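Local coordinates for protein 4-dehydrase (Streptomyces venezuelae, PDB 2PO3) that probably acts as a pyridoxal phosphate-dependent sugar aminotransferase in the biosynthesis of desosamine, at residues Ala201-Glu206 with Ala249-Thr254. Numbering follows the deposited sequence.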
loop_
_atom_site.group_PDB
_atom_site.type_symbol
_atom_site.label_atom_id
_atom_site.label_comp_id
_atom_site.label_asym_id
_atom_site.label_seq_id
_atom_site.Cartn_x
_atom_site.Cartn_y
_atom_site.Cartn_z
ATOM N N ALA A 201 2.560 8.867 16.473
ATOM C CA ALA A 201 2.747 10.236 16.954
ATOM C C ALA A 201 2.591 11.188 15.771
ATOM O O ALA A 201 2.025 12.281 15.840
ATOM C CB ALA A 201 4.106 10.391 17.647
ATOM N N VAL A 202 3.117 10.706 14.659
ATOM C CA VAL A 202 3.032 11.421 13.411
ATOM C C VAL A 202 2.292 10.529 12.438
ATOM O O VAL A 202 2.700 9.388 12.217
ATOM C CB VAL A 202 4.417 11.746 12.873
ATOM C CG1 VAL A 202 4.307 12.257 11.425
ATOM C CG2 VAL A 202 4.961 12.854 13.766
ATOM N N ASN A 203 1.218 11.004 11.865
ATOM C CA ASN A 203 0.518 10.152 10.914
ATOM C C ASN A 203 0.242 10.815 9.564
ATOM O O ASN A 203 0.126 12.049 9.488
ATOM C CB ASN A 203 -0.799 9.616 11.498
ATOM C CG ASN A 203 -2.012 10.507 11.228
ATOM O OD1 ASN A 203 -2.669 10.445 10.189
ATOM N ND2 ASN A 203 -2.369 11.331 12.185
ATOM N N ALA A 204 0.107 9.979 8.511
ATOM C CA ALA A 204 -0.229 10.437 7.158
ATOM C C ALA A 204 -1.433 9.617 6.658
ATOM O O ALA A 204 -1.578 9.278 5.492
ATOM C CB ALA A 204 0.962 10.271 6.244
ATOM N N PHE A 205 -2.313 9.283 7.590
ATOM C CA PHE A 205 -3.503 8.444 7.396
ATOM C C PHE A 205 -2.948 7.028 7.452
ATOM O O PHE A 205 -3.151 6.297 8.413
ATOM C CB PHE A 205 -4.398 8.703 6.164
ATOM C CG PHE A 205 -4.878 10.140 5.987
ATOM C CD1 PHE A 205 -4.299 10.973 5.030
ATOM C CD2 PHE A 205 -5.910 10.670 6.765
ATOM C CE1 PHE A 205 -4.736 12.288 4.860
ATOM C CE2 PHE A 205 -6.363 11.986 6.620
ATOM C CZ PHE A 205 -5.763 12.800 5.660
ATOM N N GLU A 206 -2.178 6.716 6.404
ATOM C CA GLU A 206 -1.494 5.455 6.224
ATOM C C GLU A 206 -0.208 5.789 5.526
ATOM O O GLU A 206 -0.224 6.513 4.521
ATOM C CB GLU A 206 -2.266 4.464 5.308
ATOM C CG GLU A 206 -3.408 3.650 5.970
ATOM C CD GLU A 206 -2.961 2.412 6.730
ATOM O OE1 GLU A 206 -1.847 1.886 6.643
ATOM O OE2 GLU A 206 -3.906 1.967 7.521
ATOM N N ALA A 249 0.851 12.574 1.875
ATOM C CA ALA A 249 2.001 13.439 2.191
ATOM C C ALA A 249 1.502 14.774 2.811
ATOM O O ALA A 249 2.086 15.357 3.711
ATOM C CB ALA A 249 2.908 13.626 0.971
ATOM N N ALA A 250 0.358 15.273 2.334
ATOM C CA ALA A 250 -0.196 16.482 2.861
ATOM C C ALA A 250 -0.498 16.306 4.347
ATOM O O ALA A 250 -0.158 17.144 5.192
ATOM C CB ALA A 250 -1.505 16.777 2.144
ATOM N N MET A 251 -1.164 15.195 4.660
ATOM C CA MET A 251 -1.488 14.908 6.047
ATOM C C MET A 251 -0.165 14.727 6.812
ATOM O O MET A 251 0.071 15.277 7.902
ATOM C CB MET A 251 -2.343 13.641 6.145
ATOM C CG MET A 251 -2.614 13.284 7.600
ATOM S SD MET A 251 -3.497 14.613 8.450
ATOM C CE MET A 251 -4.075 13.743 9.923
ATOM N N GLY A 252 0.745 13.953 6.211
ATOM C CA GLY A 252 2.065 13.688 6.795
ATOM C C GLY A 252 2.862 14.925 7.251
ATOM O O GLY A 252 3.413 14.960 8.362
ATOM N N LEU A 253 2.941 15.945 6.390
ATOM C CA LEU A 253 3.668 17.187 6.676
ATOM C C LEU A 253 3.040 18.037 7.766
ATOM O O LEU A 253 3.746 18.669 8.520
ATOM C CB LEU A 253 3.736 18.076 5.419
ATOM C CG LEU A 253 4.579 17.426 4.352
ATOM C CD1 LEU A 253 4.245 17.996 2.973
ATOM C CD2 LEU A 253 6.050 17.594 4.719
ATOM N N THR A 254 1.711 18.043 7.798
ATOM C CA THR A 254 0.906 18.792 8.746
ATOM C C THR A 254 1.003 18.157 10.117
ATOM O O THR A 254 0.818 18.800 11.155
ATOM C CB THR A 254 -0.563 18.801 8.273
ATOM O OG1 THR A 254 -0.673 19.213 6.924
ATOM C CG2 THR A 254 -1.457 19.620 9.189
#
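M251 lies across one face of the F205 ring, its CG 3.7 Å from the ring centroid and only 16° off the normal, a CH-pi contact. The sulfur SD follows at 4.5 Å from the same centroid in an oblique Met-aromatic approach. M251 CB points toward the loop, CG, anti to the backbone N (chi1 176°), is set over the ring, and a bend at chi2 carries CE past the ring to the amide of N203, 3.6 Å from OD1. An unbranched, flexible methionine suits this place, where one chain lies over a flat ring and ends against an amide. The N203 amide also turns back on its own loop: OD1 accepts from the backbone N of F205 at 2.9 Å, in the carbonyl plane and on a lone pair, forming an Asx turn that helps fix the bend from which the ring projects. A leucine in place of F205 has no flat face for M251 CG and SD, and the methionine would probably be left freer to turn. Beside this pair the backbones come close, A204 CB standing 3.6 Å from G252 CA; G252, with no side chain, leaves room for the A204 methyl, so the two small residues let loop and helix approach to 4.0 Å between their CA atoms. V202 extends the contact along helix 246-276 by packing on L256 and F259, while N203 N hydrogen-bonds to S255 OG. Segment 201-206 directly follows K200, the probable cofactor-attachment lysine, in the loop that joins strand 191-195 to strand 208-212, and packs against this helix, whose other sides meet helices 31-44 and 52-65.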